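Local coordinates for T-cell surface glycoprotein CD1A1 antigen (Gallus gallus, PDB 3JVG) that probably binds lipid antigens in the groove of its MHC-I-like domain and displays them on the cell surface to T cells, at residues G31-G36 and S205-P210; F109-E114 and G126-M131. All coordinates share one frame; numbering follows the deposited sequence. Where two conformers were deposited one is given.

Interaction 1 of 2, residues G31-G36 and S205-P210; sequences GDVKMG and SFYPRP
Asp32 and Tyr207 meet through a direct hydrogen bond: Tyr207 OH donates to Asp32 OD1 at 2.6 Å, and OD1 accepts with its syn lone pair, on the side of OD2. The two side chains come from opposite directions, and carboxylate and ring planes lie only 22° apart. Asp32 CG sits between the backbone N and the carbonyl carbon (chi1 56°), with its CB directed at 205-210; Asp32 OD2 lies about level with the hydroxyl along the ring axis, off to the CE1 side, 3.2 Å from Tyr207 CE1 and oblique to the ring.

A second polar link runs through water. The water donates to Asp32 OD2 at 2.6 Å and accepts from the backbone, Arg209 N lying 3.0 Å from the water oxygen. Asp32 OD2 also hydrogen-bonds Tyr241 OH, so at least three bonds hold the two carboxylate oxygens, which probably favours the charged form. The Arg209 guanidinium does not pair with it: Arg209 NE stays 6.1 Å from Asp32 OD2.

These bonds cross the interface between the MHC-I-like part of the chain and the immunoglobulin C1-set domain. Asp32 belongs to the turn joining strands 21-30 and 33-38 of the platform sheet, while Tyr207 follows strand 197-206 and precedes Pro208 with a cis peptide bond between them.

Van der Waals contact adds little: the Val33 CG2 methyl lies 3.8 Å from the Tyr207 OH oxygen, the two side chains crossing at about a right angle. Pro208 CB lies over one tyrosine face, offset toward the rim, and Arg179 makes a cation-pi contact.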
ATOM      1  N   GLY A  31      -1.790 -10.829   1.964  1.00 19.16           N
ATOM      2  CA  GLY A  31      -0.786 -10.357   0.998  1.00 19.72           C
ATOM      3  C   GLY A  31      -1.170  -8.950   0.557  1.00 19.35           C
ATOM      4  O   GLY A  31      -1.295  -8.016   1.401  1.00 18.67           O
ATOM      5  N   ASP A  32      -1.383  -8.758  -0.743  1.00 19.91           N
ATOM      6  CA  ASP A  32      -1.846  -7.436  -1.204  1.00 19.75           C
ATOM      7  C   ASP A  32      -3.324  -7.510  -1.586  1.00 19.69           C
ATOM      8  O   ASP A  32      -3.809  -6.623  -2.242  1.00 19.89           O
ATOM      9  CB  ASP A  32      -1.028  -6.903  -2.402  1.00 20.59           C
ATOM     10  CG  ASP A  32      -1.021  -7.861  -3.581  1.00 21.54           C
ATOM     11  OD1 ASP A  32      -1.612  -8.948  -3.478  1.00 21.54           O
ATOM     12  OD2 ASP A  32      -0.414  -7.539  -4.648  1.00 22.43           O
ATOM     13  N   VAL A  33      -4.010  -8.591  -1.230  1.00 19.60           N
ATOM     14  CA  VAL A  33      -5.445  -8.687  -1.498  1.00 19.66           C
ATOM     15  C   VAL A  33      -6.207  -8.050  -0.337  1.00 18.94           C
ATOM     16  O   VAL A  33      -6.067  -8.494   0.844  1.00 18.46           O
ATOM     17  CB  VAL A  33      -5.894 -10.129  -1.662  1.00 20.09           C
ATOM     18  CG1 VAL A  33      -7.427 -10.185  -1.801  1.00 20.55           C
ATOM     19  CG2 VAL A  33      -5.155 -10.848  -2.835  1.00 21.02           C
ATOM     20  N   LYS A  34      -6.979  -7.000  -0.638  1.00 19.02           N
ATOM     21  CA  LYS A  34      -7.717  -6.294   0.412  1.00 18.57           C
ATOM     22  C   LYS A  34      -8.946  -7.098   0.820  1.00 18.68           C
ATOM     23  O   LYS A  34      -9.852  -7.265   0.013  1.00 19.28           O
ATOM     24  CB  LYS A  34      -8.085  -4.890  -0.040  1.00 18.85           C
ATOM     25  CG  LYS A  34      -6.846  -3.941  -0.060  1.00 20.62           C
ATOM     26  CD  LYS A  34      -7.191  -2.586  -0.737  1.00 29.66           C
ATOM     27  CE  LYS A  34      -5.998  -1.586  -0.688  1.00 33.83           C
ATOM     28  NZ  LYS A  34      -6.359  -0.129  -0.994  1.00 40.80           N
ATOM     29  N   MET A  35      -8.969  -7.597   2.073  1.00 18.23           N
ATOM     30  CA  MET A  35     -10.069  -8.450   2.519  1.00 18.47           C
ATOM     31  C   MET A  35     -11.260  -7.591   2.883  1.00 18.68           C
ATOM     32  O   MET A  35     -12.373  -7.940   2.575  1.00 19.28           O
ATOM     33  CB  MET A  35      -9.664  -9.317   3.712  1.00 18.13           C
ATOM     34  CG  MET A  35      -8.586 -10.346   3.346  1.00 18.23           C
ATOM     35  SD  MET A  35      -8.307 -11.386   4.787  1.00 23.32           S
ATOM     36  CE  MET A  35      -7.595 -10.184   5.895  1.00 17.35           C
ATOM     37  N   GLY A  36     -11.021  -6.472   3.539  1.00 18.33           N
ATOM     38  CA  GLY A  36     -12.077  -5.559   3.934  1.00 18.70           C
ATOM     39  C   GLY A  36     -11.537  -4.358   4.698  1.00 18.33           C
ATOM     40  O   GLY A  36     -10.318  -4.126   4.782  1.00 18.12           O
ATOM     41  N   SER A 205       0.261  -4.028 -16.216  1.00 18.10           N
ATOM     42  CA  SER A 205      -0.656  -5.146 -16.193  1.00 18.18           C
ATOM     43  C   SER A 205      -0.184  -6.387 -15.425  1.00 18.12           C
ATOM     44  O   SER A 205      -0.846  -7.392 -15.508  1.00 19.32           O
ATOM     45  CB  SER A 205      -1.026  -5.584 -17.611  1.00 19.27           C
ATOM     46  OG  SER A 205      -1.643  -4.500 -18.273  1.00 22.73           O
ATOM     47  N   PHE A 206       0.902  -6.345 -14.664  1.00 17.16           N
ATOM     48  CA  PHE A 206       1.367  -7.607 -14.122  1.00 17.18           C
ATOM     49  C   PHE A 206       0.820  -7.827 -12.733  1.00 16.97           C
ATOM     50  O   PHE A 206       0.602  -6.882 -11.961  1.00 17.23           O
ATOM     51  CB  PHE A 206       2.899  -7.768 -14.195  1.00 17.22           C
ATOM     52  CG  PHE A 206       3.662  -6.660 -13.538  1.00 16.89           C
ATOM     53  CD1 PHE A 206       3.948  -5.479 -14.223  1.00 16.94           C
ATOM     54  CD2 PHE A 206       4.081  -6.778 -12.226  1.00 16.91           C
ATOM     55  CE1 PHE A 206       4.611  -4.457 -13.589  1.00 16.92           C
ATOM     56  CE2 PHE A 206       4.811  -5.770 -11.592  1.00 16.89           C
ATOM     57  CZ  PHE A 206       5.057  -4.611 -12.267  1.00 16.89           C
ATOM     58  N   TYR A 207       0.577  -9.085 -12.434  1.00 17.43           N
ATOM     59  CA  TYR A 207       0.258  -9.535 -11.087  1.00 17.61           C
ATOM     60  C   TYR A 207       0.746 -10.972 -11.025  1.00 18.48           C
ATOM     61  O   TYR A 207       0.534 -11.737 -11.983  1.00 19.01           O
ATOM     62  CB  TYR A 207      -1.262  -9.481 -10.810  1.00 17.70           C
ATOM     63  CG  TYR A 207      -1.563  -9.810  -9.350  1.00 18.77           C
ATOM     64  CD1 TYR A 207      -1.561  -8.796  -8.376  1.00 17.71           C
ATOM     65  CD2 TYR A 207      -1.770 -11.129  -8.936  1.00 19.01           C
ATOM     66  CE1 TYR A 207      -1.815  -9.078  -7.075  1.00 18.29           C
ATOM     67  CE2 TYR A 207      -2.021 -11.432  -7.600  1.00 19.65           C
ATOM     68  CZ  TYR A 207      -2.050 -10.394  -6.684  1.00 19.59           C
ATOM     69  OH  TYR A 207      -2.299 -10.626  -5.386  1.00 20.11           O
ATOM     70  N   PRO A 208       1.399 -11.355  -9.908  1.00 18.96           N
ATOM     71  CA  PRO A 208       1.706 -10.611  -8.661  1.00 18.84           C
ATOM     72  C   PRO A 208       2.855  -9.590  -8.798  1.00 18.36           C
ATOM     73  O   PRO A 208       3.523  -9.529  -9.822  1.00 18.13           O
ATOM     74  CB  PRO A 208       2.119 -11.736  -7.684  1.00 20.65           C
ATOM     75  CG  PRO A 208       2.695 -12.815  -8.589  1.00 20.83           C
ATOM     76  CD  PRO A 208       1.902 -12.749  -9.865  1.00 20.18           C
ATOM     77  N   ARG A 209       3.091  -8.845  -7.728  1.00 18.48           N
ATOM     78  CA  ARG A 209       3.975  -7.694  -7.701  1.00 19.04           C
ATOM     79  C   ARG A 209       5.485  -7.963  -8.000  1.00 18.87           C
ATOM     80  O   ARG A 209       6.097  -7.137  -8.648  1.00 20.13           O
ATOM     81  CB  ARG A 209       3.774  -6.973  -6.360  1.00 20.08           C
ATOM     82  CG  ARG A 209       4.399  -5.564  -6.282  1.00 24.14           C
ATOM     83  CD  ARG A 209       4.122  -4.965  -4.874  1.00 30.58           C
ATOM     84  NE  ARG A 209       4.149  -3.503  -4.844  1.00 35.79           N
ATOM     85  CZ  ARG A 209       5.223  -2.793  -4.501  1.00 40.53           C
ATOM     86  NH1 ARG A 209       6.342  -3.429  -4.154  1.00 38.47           N
ATOM     87  NH2 ARG A 209       5.177  -1.452  -4.490  1.00 41.21           N
ATOM     88  N   PRO A 210       6.080  -9.092  -7.548  1.00 19.78           N
ATOM     89  CA  PRO A 210       7.545  -9.259  -7.810  1.00 20.93           C
ATOM     90  C   PRO A 210       7.809  -9.350  -9.288  1.00 20.38           C
ATOM     91  O   PRO A 210       7.084 -10.023  -9.985  1.00 19.51           O
ATOM     92  CB  PRO A 210       7.910 -10.592  -7.154  1.00 21.93           C
ATOM     93  CG  PRO A 210       6.736 -10.882  -6.153  1.00 22.70           C
ATOM     94  CD  PRO A 210       5.514 -10.184  -6.732  1.00 20.78           C
TER
HETATM   95  O   HOH W   1       1.341  -9.382  -5.347  1.00  2.00           O

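Interaction 2 of 2, residues F109-E114 and G126-M131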
ATOM      1  N   PHE A 109       3.102  -7.282  16.177  1.00 17.67           N
ATOM      2  CA  PHE A 109       2.071  -6.409  16.720  1.00 17.13           C
ATOM      3  C   PHE A 109       2.858  -5.157  17.122  1.00 17.24           C
ATOM      4  O   PHE A 109       3.554  -5.155  18.144  1.00 17.72           O
ATOM      5  CB  PHE A 109       1.354  -7.083  17.919  1.00 17.30           C
ATOM      6  CG  PHE A 109       0.219  -6.262  18.565  1.00 16.98           C
ATOM      7  CD1 PHE A 109      -0.550  -6.852  19.580  1.00 19.96           C
ATOM      8  CD2 PHE A 109      -0.107  -4.979  18.155  1.00 16.61           C
ATOM      9  CE1 PHE A 109      -1.620  -6.167  20.193  1.00 20.00           C
ATOM     10  CE2 PHE A 109      -1.139  -4.272  18.751  1.00 16.67           C
ATOM     11  CZ  PHE A 109      -1.910  -4.871  19.794  1.00 18.24           C
ATOM     12  N   ASP A 110       2.773  -4.145  16.245  1.00 16.93           N
ATOM     13  CA  ASP A 110       3.482  -2.900  16.382  1.00 17.13           C
ATOM     14  C   ASP A 110       2.494  -1.729  16.420  1.00 16.97           C
ATOM     15  O   ASP A 110       1.475  -1.700  15.684  1.00 16.75           O
ATOM     16  CB  ASP A 110       4.438  -2.677  15.205  1.00 17.99           C
ATOM     17  CG  ASP A 110       5.567  -3.700  15.166  1.00 20.42           C
ATOM     18  OD1 ASP A 110       5.364  -4.770  14.586  1.00 18.06           O
ATOM     19  OD2 ASP A 110       6.686  -3.402  15.675  1.00 27.77           O
ATOM     20  N   ILE A 111       2.814  -0.774  17.278  1.00 17.08           N
ATOM     21  CA  ILE A 111       2.160   0.499  17.320  1.00 17.06           C
ATOM     22  C   ILE A 111       3.126   1.619  16.935  1.00 17.49           C
ATOM     23  O   ILE A 111       4.304   1.667  17.365  1.00 17.97           O
ATOM     24  CB  ILE A 111       1.485   0.674  18.652  1.00 17.21           C
ATOM     25  CG1 ILE A 111       0.445  -0.494  18.808  1.00 18.38           C
ATOM     26  CG2 ILE A 111       0.882   2.046  18.764  1.00 17.44           C
ATOM     27  CD1 ILE A 111      -0.079  -0.682  20.156  1.00 19.69           C
ATOM     28  N   ALA A 112       2.630   2.487  16.046  1.00 17.45           N
ATOM     29  CA  ALA A 112       3.395   3.635  15.688  1.00 18.00           C
ATOM     30  C   ALA A 112       2.772   4.908  16.260  1.00 18.36           C
ATOM     31  O   ALA A 112       1.545   4.995  16.530  1.00 18.18           O
ATOM     32  CB  ALA A 112       3.582   3.737  14.145  1.00 18.01           C
ATOM     33  N   TYR A 113       3.652   5.894  16.407  1.00 19.05           N
ATOM     34  CA  TYR A 113       3.273   7.194  16.926  1.00 19.99           C
ATOM     35  C   TYR A 113       4.061   8.200  16.147  1.00 20.36           C
ATOM     36  O   TYR A 113       5.273   8.070  15.987  1.00 21.69           O
ATOM     37  CB  TYR A 113       3.548   7.309  18.435  1.00 20.03           C
ATOM     38  CG  TYR A 113       3.374   8.709  18.938  1.00 21.94           C
ATOM     39  CD1 TYR A 113       2.112   9.358  18.878  1.00 22.15           C
ATOM     40  CD2 TYR A 113       4.470   9.418  19.421  1.00 24.84           C
ATOM     41  CE1 TYR A 113       1.958  10.662  19.324  1.00 25.55           C
ATOM     42  CE2 TYR A 113       4.347  10.748  19.864  1.00 28.92           C
ATOM     43  CZ  TYR A 113       3.092  11.363  19.817  1.00 31.97           C
ATOM     44  OH  TYR A 113       3.014  12.652  20.273  1.00 32.65           O
ATOM     45  N   GLU A 114       3.358   9.199  15.646  1.00 21.11           N
ATOM     46  CA  GLU A 114       3.882  10.167  14.696  1.00 22.74           C
ATOM     47  C   GLU A 114       4.716   9.467  13.637  1.00 21.93           C
ATOM     48  O   GLU A 114       5.805   9.909  13.348  1.00 23.83           O
ATOM     49  CB  GLU A 114       4.659  11.306  15.389  1.00 24.43           C
ATOM     50  CG  GLU A 114       3.749  12.382  16.149  1.00 30.46           C
ATOM     51  CD  GLU A 114       2.610  13.098  15.248  1.00 38.14           C
ATOM     52  OE1 GLU A 114       2.726  14.376  15.110  1.00 41.73           O
ATOM     53  OE2 GLU A 114       1.619  12.440  14.715  1.00 28.33           O
ATOM     54  N   GLY A 126       5.722 -12.381  26.183  1.00 26.85           N
ATOM     55  CA  GLY A 126       4.402 -11.841  26.393  1.00 25.78           C
ATOM     56  C   GLY A 126       4.490 -10.479  27.050  1.00 26.62           C
ATOM     57  O   GLY A 126       3.807 -10.212  28.029  1.00 27.59           O
ATOM     58  N   THR A 127       5.373  -9.620  26.562  1.00 26.41           N
ATOM     59  CA  THR A 127       5.345  -8.245  27.029  1.00 26.94           C
ATOM     60  C   THR A 127       5.598  -7.243  25.872  1.00 24.68           C
ATOM     61  O   THR A 127       5.682  -7.663  24.719  1.00 22.48           O
ATOM     62  CB  THR A 127       6.347  -8.040  28.146  1.00 29.66           C
ATOM     63  OG1 THR A 127       6.048  -6.806  28.860  1.00 34.10           O
ATOM     64  CG2 THR A 127       7.775  -8.077  27.562  1.00 27.55           C
ATOM     65  N   TRP A 128       5.753  -5.962  26.230  1.00 23.73           N
ATOM     66  CA  TRP A 128       5.989  -4.854  25.307  1.00 23.22           C
ATOM     67  C   TRP A 128       7.389  -4.268  25.315  1.00 23.79           C
ATOM     68  O   TRP A 128       7.944  -3.996  26.373  1.00 24.63           O
ATOM     69  CB  TRP A 128       4.945  -3.773  25.544  1.00 22.32           C
ATOM     70  CG  TRP A 128       3.525  -4.300  25.321  1.00 21.11           C
ATOM     71  CD1 TRP A 128       2.718  -4.940  26.248  1.00 21.02           C
ATOM     72  CD2 TRP A 128       2.776  -4.259  24.098  1.00 21.89           C
ATOM     73  NE1 TRP A 128       1.514  -5.268  25.679  1.00 19.97           N
ATOM     74  CE2 TRP A 128       1.523  -4.891  24.357  1.00 19.22           C
ATOM     75  CE3 TRP A 128       3.043  -3.756  22.795  1.00 19.16           C
ATOM     76  CZ2 TRP A 128       0.523  -5.001  23.385  1.00 18.56           C
ATOM     77  CZ3 TRP A 128       2.056  -3.884  21.822  1.00 19.25           C
ATOM     78  CH2 TRP A 128       0.810  -4.514  22.128  1.00 21.86           C
ATOM     79  N   ASP A 129       7.954  -4.088  24.116  1.00 24.06           N
ATOM     80  CA  ASP A 129       9.194  -3.301  23.915  1.00 25.40           C
ATOM     81  C   ASP A 129       8.887  -1.827  23.603  1.00 23.40           C
ATOM     82  O   ASP A 129       8.121  -1.509  22.669  1.00 21.01           O
ATOM     83  CB  ASP A 129      10.095  -3.887  22.810  1.00 26.37           C
ATOM     84  CG  ASP A 129      10.335  -5.422  22.957  1.00 34.47           C
ATOM     85  OD1 ASP A 129      10.232  -5.968  24.086  1.00 39.50           O
ATOM     86  OD2 ASP A 129      10.629  -6.088  21.919  1.00 43.87           O
ATOM     87  N   GLN A 130       9.524  -0.949  24.387  1.00 23.13           N
ATOM     88  CA  GLN A 130       9.514   0.481  24.163  1.00 22.91           C
ATOM     89  C   GLN A 130      10.364   0.744  22.921  1.00 22.97           C
ATOM     90  O   GLN A 130      11.546   0.339  22.873  1.00 23.93           O
ATOM     91  CB  GLN A 130      10.093   1.181  25.408  1.00 24.71           C
ATOM     92  CG  GLN A 130      10.160   2.716  25.338  1.00 25.32           C
ATOM     93  CD  GLN A 130      10.900   3.375  26.553  1.00 27.71           C
ATOM     94  OE1 GLN A 130      10.979   2.828  27.639  1.00 26.18           O
ATOM     95  NE2 GLN A 130      11.404   4.564  26.340  1.00 27.60           N
ATOM     96  N   MET A 131       9.788   1.424  21.918  1.00 21.97           N
ATOM     97  CA  MET A 131      10.503   1.687  20.670  1.00 22.17           C
ATOM     98  C   MET A 131      11.036   3.133  20.482  1.00 22.76           C
ATOM     99  O   MET A 131      11.839   3.392  19.588  1.00 23.26           O
ATOM    100  CB  MET A 131       9.624   1.264  19.491  1.00 21.21           C
ATOM    101  CG  MET A 131       9.223  -0.237  19.581  1.00 22.31           C
ATOM    102  SD  MET A 131      10.680  -1.333  19.564  1.00 28.40           S
ATOM    103  CE  MET A 131      11.155  -1.295  17.830  1.00 23.44           C
TER
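Between the antiparallel platform sheet of the MHC-I-like domain and the helices packed on it, Phe109 and Trp128 form an edge-to-face (T-shaped) aromatic pair. The indole supplies the edge and the phenyl ring the face: the centroids of the phenyl and the indole six-membered ring are 4.9 Å apart, with planes at 75°. Trp128 CH2 stands over the centre of the phenyl ring, 3.5 Å from Phe109 CE1 and 3.6 Å from Phe109 CZ. Even the farthest ring carbon, Phe109 CD2, is only 4.1 Å from Trp128 CH2, which is the evidence for a centred approach.

The first torsions are consistent with this meeting. Phe109 CB points toward 126-131, and chi1 -179° leaves the ring with a face to the indole. Trp128 places CG beside its own backbone N (chi1 -60°), helping to bring the far corner of the benzo ring over the phenyl. Ile111 adds a looser apolar contact, its CD1 lying 4.2 Å from Trp128 CZ3 and oblique to the indole.

At the other end of the indole, Trp128 NE1 hydrogen-bonds Asn151 OD1 of helix 148-172, which satisfies this polar atom and helps fix the ring's rotation. The Ile111 side chain is about 3 Å from an unidentified bound molecule, probably from the crystallisation liquor, though its position may mark the groove. Strand 116-122 runs between the two segments in the sheet, and its Phe121 makes another edge-to-face contact with Trp128. Above them, Ile154 of helix 148-172 touches both Phe109 and Trp128, and Met144 of helix 135-145 packs on Trp128.

Overall arrangement
From the N terminus, the chain first passes 31-36, at the start of strand 33-38, and meets its partner only after 168 intervening residues; interaction 1 thus closes a long loop that includes helices 58-82, 135-145 and 148-172, the second half of the platform and the first immunoglobulin strand. Within that loop, 109-114 and 126-131 close a much shorter one of 11 residues, so interaction 2 nests in interaction 1 without crossing it. Both reach the same eight-stranded sheet, but their centres are 27 Å apart and their nearest atoms about 15 Å. Interaction 1 joins that sheet to the immunoglobulin domain; interaction 2 links two of its strands beneath helix 148-172.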